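Side-chain contacts in tRNA (guanine-N(1)-)-methyltransferase (PDB 7KFF), which probably methylates N1 of guanosine 37 in tRNA, drawing the methyl group from S-adenosylmethionine, whose demethylated product S-adenosylhomocysteine is bound here: residues V210-L213 with V217-N220; P251-S256 with E263-E268. One frame throughout, in Å; residues are numbered along the deposited sequence.

Contact 1: residues V210-L213 with V217-N220; sequences VVRL and VLGN
R212 and L218 meet where the chain leaves helix 200-211 and turns into the loop that follows, a helix exit in the SPOUT methyltransferase domain of TrmD. The arginine can be followed outward. Its CB faces L218 CG at 4.2 Å; CG then lies between the backbone N and the carbonyl carbon (chi1 70°), the chain continues extended at chi2, and a bend at chi3 carries NE and CZ past the leucine. L218 CD1 therefore sits over one face of the guanidinium, 4.0 Å from NH2, while NH2 itself makes a salt bridge to D227. The same methyl reaches back to the arginine backbone, with CD1 3.3 Å from R212 O. That carbonyl is satisfied by a water, which donates to R212 O at 2.7 Å and accepts from L218 N at 3.0 Å, joining the two backbones. Beside this pair, V217 points toward the helix end and crosses V211 at about a right angle, their CG1 atoms 4.0 Å apart. V217 CG2 lies 3.5 Å from V211 O, a van der Waals contact of a methyl with a carbonyl oxygen. Helix 35-42 packs against this end of the contact, L37 touching V211 and L36 touching both V217 and L218. Helix 150-156 meets V210 and L213, and V195 of the second subunit packs on R212.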
loop_
_atom_site.group_PDB
_atom_site.type_symbol
_atom_site.label_atom_id
_atom_site.label_comp_id
_atom_site.label_asym_id
_atom_site.label_seq_id
_atom_site.Cartn_x
_atom_site.Cartn_y
_atom_site.Cartn_z
ATOM N N VAL A 210 2.314 10.853 3.522
ATOM C CA VAL A 210 3.078 11.841 4.280
ATOM C C VAL A 210 3.017 13.213 3.623
ATOM O O VAL A 210 2.736 14.214 4.288
ATOM C CB VAL A 210 4.533 11.357 4.429
ATOM C CG1 VAL A 210 5.423 12.437 5.021
ATOM C CG2 VAL A 210 4.565 10.090 5.291
ATOM N N VAL A 211 3.317 13.288 2.325
ATOM C CA VAL A 211 3.450 14.598 1.688
ATOM C C VAL A 211 2.116 15.324 1.638
ATOM O O VAL A 211 2.083 16.558 1.699
ATOM C CB VAL A 211 4.125 14.453 0.307
ATOM C CG1 VAL A 211 4.097 15.775 -0.450
ATOM C CG2 VAL A 211 5.568 13.927 0.462
ATOM N N ARG A 212 1.008 14.599 1.530
ATOM C CA ARG A 212 -0.279 15.284 1.502
ATOM C C ARG A 212 -0.594 16.004 2.810
ATOM O O ARG A 212 -1.520 16.823 2.833
ATOM C CB ARG A 212 -1.417 14.346 1.140
ATOM C CG ARG A 212 -1.756 13.342 2.197
ATOM C CD ARG A 212 -2.888 12.401 1.775
ATOM N NE ARG A 212 -4.228 12.986 1.749
ATOM C CZ ARG A 212 -5.013 13.145 2.813
ATOM N NH1 ARG A 212 -4.602 12.817 4.018
ATOM N NH2 ARG A 212 -6.223 13.640 2.659
ATOM N N LEU A 213 0.138 15.733 3.880
ATOM C CA LEU A 213 -0.036 16.411 5.158
ATOM C C LEU A 213 0.856 17.638 5.307
ATOM O O LEU A 213 0.788 18.318 6.341
ATOM C CB LEU A 213 0.197 15.432 6.305
ATOM C CG LEU A 213 -0.717 14.230 6.296
ATOM C CD1 LEU A 213 -0.344 13.273 7.408
ATOM C CD2 LEU A 213 -2.198 14.611 6.374
ATOM N N VAL A 217 0.196 21.437 0.015
ATOM C CA VAL A 217 0.259 20.389 -1.000
ATOM C C VAL A 217 -1.122 20.059 -1.552
ATOM O O VAL A 217 -1.317 19.998 -2.774
ATOM C CB VAL A 217 0.964 19.148 -0.432
ATOM C CG1 VAL A 217 0.832 17.974 -1.397
ATOM C CG2 VAL A 217 2.436 19.474 -0.164
ATOM N N LEU A 218 -2.105 19.844 -0.673
ATOM C CA LEU A 218 -3.449 19.516 -1.143
ATOM C C LEU A 218 -4.137 20.706 -1.796
ATOM O O LEU A 218 -4.995 20.518 -2.667
ATOM C CB LEU A 218 -4.304 18.976 0.003
ATOM C CG LEU A 218 -4.034 17.509 0.344
ATOM C CD1 LEU A 218 -4.630 17.152 1.700
ATOM C CD2 LEU A 218 -4.588 16.580 -0.734
ATOM N N GLY A 219 -3.797 21.923 -1.391
ATOM C CA GLY A 219 -4.388 23.104 -1.977
ATOM C C GLY A 219 -5.729 23.454 -1.357
ATOM O O GLY A 219 -6.363 22.667 -0.652
ATOM N N ASN A 220 -6.182 24.671 -1.664
ATOM C CA ASN A 220 -7.330 25.250 -0.975
ATOM C C ASN A 220 -8.561 24.347 -0.987
ATOM O O ASN A 220 -9.401 24.443 -0.084
ATOM C CB ASN A 220 -7.648 26.618 -1.593
ATOM C CG ASN A 220 -7.731 26.571 -3.115
ATOM O OD1 ASN A 220 -8.332 25.661 -3.687
ATOM N ND2 ASN A 220 -7.118 27.550 -3.775
HETATM O O HOH W 1 -1.544 19.442 2.267
#

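Contact 2: residues P251-S256 with E263-E268; sequences PEVLTS and ERWRRE
The backbone of 251-256 makes a short 3-10 turn at 252-254, nearest to helix 259-277 at V253 and W265, whose CA atoms are 7.6 Å apart. In the C-terminal part of this SPOUT methyltransferase, the 3-10 segment packs on the helix through one tryptophan, W265, received by three apolar side chains. W265 points toward the turn, and with CG anti to the backbone N (chi1 176°) its indole extends across P251, V253 and L254. Two CH-pi contacts divide one face of the indole. V253 CG1 lies over the five-membered ring, 3.8 Å from its centroid and 25° off the normal; its chi1 of 63° puts this methyl, rather than CG2, against the ring. L254 CD2 lies over the six-membered ring, 4.0 Å from its centroid and offset toward the rim, while L254 CD1 touches CH2 and CZ3. P251 approaches obliquely, its CG 3.6 Å from W265 CZ2 and its CB near NE1 and CE2. Along the helix, away from the indole contact, R266 NE makes a weak hydrogen bond to E263 OE1 as part of a salt bridge, the oxygen in the guanidinium plane at its edge. R264 NE bonds weakly to E268 OE2, also within a salt bridge, and R264 forms another with D291. Y239 packs on P251 and L254, and F69 of the second subunit touches L254 and R266, so the contact borders the dimer interface. Hydroxyls add to the backbone bonds of the turn. T255 OG1 donates to E252 O, which also accepts from T255 N, and S256 OG donates to V253 O at 2.7 Å, in the carbonyl plane and on a lone pair, while S256 N bonds to the same oxygen.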
loop_
_atom_site.group_PDB
_atom_site.type_symbol
_atom_site.label_atom_id
_atom_site.label_comp_id
_atom_site.label_asym_id
_atom_site.label_seq_id
_atom_site.Cartn_x
_atom_site.Cartn_y
_atom_site.Cartn_z
ATOM N N PRO A 251 -29.419 10.513 -2.009
ATOM C CA PRO A 251 -30.271 10.589 -0.816
ATOM C C PRO A 251 -30.927 11.953 -0.668
ATOM O O PRO A 251 -30.271 12.993 -0.736
ATOM C CB PRO A 251 -29.302 10.299 0.329
ATOM C CG PRO A 251 -28.252 9.432 -0.303
ATOM C CD PRO A 251 -28.086 9.957 -1.703
ATOM N N GLU A 252 -32.246 11.941 -0.456
ATOM C CA GLU A 252 -33.000 13.185 -0.505
ATOM C C GLU A 252 -32.556 14.163 0.574
ATOM O O GLU A 252 -32.626 15.377 0.372
ATOM C CB GLU A 252 -34.496 12.891 -0.405
ATOM C CG GLU A 252 -35.360 14.085 -0.738
ATOM C CD GLU A 252 -36.771 13.692 -1.132
ATOM O OE1 GLU A 252 -36.998 12.501 -1.442
ATOM O OE2 GLU A 252 -37.653 14.577 -1.130
ATOM N N VAL A 253 -32.079 13.669 1.716
ATOM C CA VAL A 253 -31.612 14.587 2.753
ATOM C C VAL A 253 -30.536 15.519 2.211
ATOM O O VAL A 253 -30.431 16.676 2.643
ATOM C CB VAL A 253 -31.129 13.814 3.995
ATOM C CG1 VAL A 253 -29.937 12.928 3.676
ATOM C CG2 VAL A 253 -30.781 14.785 5.139
ATOM N N LEU A 254 -29.711 15.038 1.277
ATOM C CA LEU A 254 -28.610 15.859 0.794
ATOM C C LEU A 254 -29.076 17.050 -0.031
ATOM O O LEU A 254 -28.296 17.986 -0.228
ATOM C CB LEU A 254 -27.637 15.009 -0.021
ATOM C CG LEU A 254 -26.971 13.890 0.777
ATOM C CD1 LEU A 254 -26.017 13.089 -0.116
ATOM C CD2 LEU A 254 -26.231 14.440 2.000
ATOM N N THR A 255 -30.318 17.043 -0.510
ATOM C CA THR A 255 -30.878 18.171 -1.245
ATOM C C THR A 255 -31.846 18.991 -0.400
ATOM O O THR A 255 -32.568 19.842 -0.938
ATOM C CB THR A 255 -31.576 17.683 -2.514
ATOM O OG1 THR A 255 -32.701 16.874 -2.165
ATOM C CG2 THR A 255 -30.628 16.853 -3.369
ATOM N N SER A 256 -31.873 18.752 0.913
ATOM C CA SER A 256 -32.831 19.408 1.791
ATOM C C SER A 256 -32.353 20.769 2.273
ATOM O O SER A 256 -33.172 21.567 2.741
ATOM C CB SER A 256 -33.072 18.540 3.026
ATOM O OG SER A 256 -31.934 18.545 3.879
ATOM N N GLU A 263 -25.775 16.524 8.480
ATOM C CA GLU A 263 -24.654 16.107 9.314
ATOM C C GLU A 263 -24.960 14.795 10.026
ATOM O O GLU A 263 -24.084 13.928 10.139
ATOM C CB GLU A 263 -24.295 17.211 10.307
ATOM C CG GLU A 263 -22.817 17.225 10.691
ATOM C CD GLU A 263 -21.883 17.161 9.479
ATOM O OE1 GLU A 263 -22.198 17.782 8.440
ATOM O OE2 GLU A 263 -20.851 16.460 9.559
ATOM N N ARG A 264 -26.200 14.610 10.489
ATOM C CA ARG A 264 -26.550 13.334 11.106
ATOM C C ARG A 264 -26.496 12.201 10.089
ATOM O O ARG A 264 -26.014 11.105 10.399
ATOM C CB ARG A 264 -27.936 13.400 11.751
ATOM C CG ARG A 264 -28.376 12.079 12.391
ATOM C CD ARG A 264 -27.414 11.632 13.501
ATOM N NE ARG A 264 -27.594 10.229 13.863
ATOM C CZ ARG A 264 -26.774 9.552 14.661
ATOM N NH1 ARG A 264 -25.713 10.149 15.183
ATOM N NH2 ARG A 264 -27.015 8.277 14.922
ATOM N N TRP A 265 -26.985 12.446 8.870
ATOM C CA TRP A 265 -26.908 11.441 7.816
ATOM C C TRP A 265 -25.465 11.034 7.565
ATOM O O TRP A 265 -25.165 9.847 7.421
ATOM C CB TRP A 265 -27.562 11.974 6.534
ATOM C CG TRP A 265 -27.438 11.040 5.343
ATOM C CD1 TRP A 265 -28.314 10.061 4.966
ATOM C CD2 TRP A 265 -26.375 11.014 4.387
ATOM N NE1 TRP A 265 -27.859 9.422 3.838
ATOM C CE2 TRP A 265 -26.673 9.995 3.459
ATOM C CE3 TRP A 265 -25.205 11.757 4.222
ATOM C CZ2 TRP A 265 -25.838 9.693 2.388
ATOM C CZ3 TRP A 265 -24.373 11.454 3.148
ATOM C CH2 TRP A 265 -24.693 10.428 2.254
ATOM N N ARG A 266 -24.552 12.005 7.523
ATOM C CA ARG A 266 -23.155 11.676 7.272
ATOM C C ARG A 266 -22.609 10.780 8.377
ATOM O O ARG A 266 -21.879 9.827 8.109
ATOM C CB ARG A 266 -22.306 12.943 7.164
ATOM C CG ARG A 266 -22.604 13.866 5.984
ATOM C CD ARG A 266 -21.396 14.752 5.733
ATOM N NE ARG A 266 -21.690 16.160 5.472
ATOM C CZ ARG A 266 -21.894 16.684 4.265
ATOM N NH1 ARG A 266 -22.130 17.981 4.143
ATOM N NH2 ARG A 266 -21.882 15.916 3.182
ATOM N N ARG A 267 -22.977 11.060 9.628
ATOM C CA ARG A 267 -22.528 10.223 10.737
ATOM C C ARG A 267 -23.104 8.814 10.628
ATOM O O ARG A 267 -22.381 7.821 10.778
ATOM C CB ARG A 267 -22.922 10.865 12.060
ATOM C CG ARG A 267 -22.615 10.034 13.275
ATOM C CD ARG A 267 -21.222 10.268 13.740
ATOM N NE ARG A 267 -20.913 9.498 14.940
ATOM C CZ ARG A 267 -19.683 9.334 15.401
ATOM N NH1 ARG A 267 -18.663 9.896 14.766
ATOM N NH2 ARG A 267 -19.476 8.603 16.481
ATOM N N GLU A 268 -24.407 8.708 10.359
ATOM C CA GLU A 268 -25.013 7.392 10.177
ATOM C C GLU A 268 -24.306 6.602 9.084
ATOM O O GLU A 268 -24.005 5.416 9.249
ATOM C CB GLU A 268 -26.497 7.537 9.858
ATOM C CG GLU A 268 -27.320 8.058 11.031
ATOM C CD GLU A 268 -28.773 8.357 10.649
ATOM O OE1 GLU A 268 -29.107 8.332 9.439
ATOM O OE2 GLU A 268 -29.573 8.626 11.552
#

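Contact 1 and contact 2 follow one another along the chain without touching: their centres are 28 Å apart and their nearest atoms about 15 Å. The first is buried at the end of helix 200-211, its centre 13 Å from that of the chain; the second lies farther out, at 31 Å, and joins a turn to helix 259-277. Their distances from S-adenosylhomocysteine differ too, the R212 side chain being about 5 Å from a bound molecule and that of W265 about 12 Å. Both meet the second subunit, through V195 in contact 1 and F69 in contact 2, consistent with the dimeric assembly of SPOUT methyltransferases.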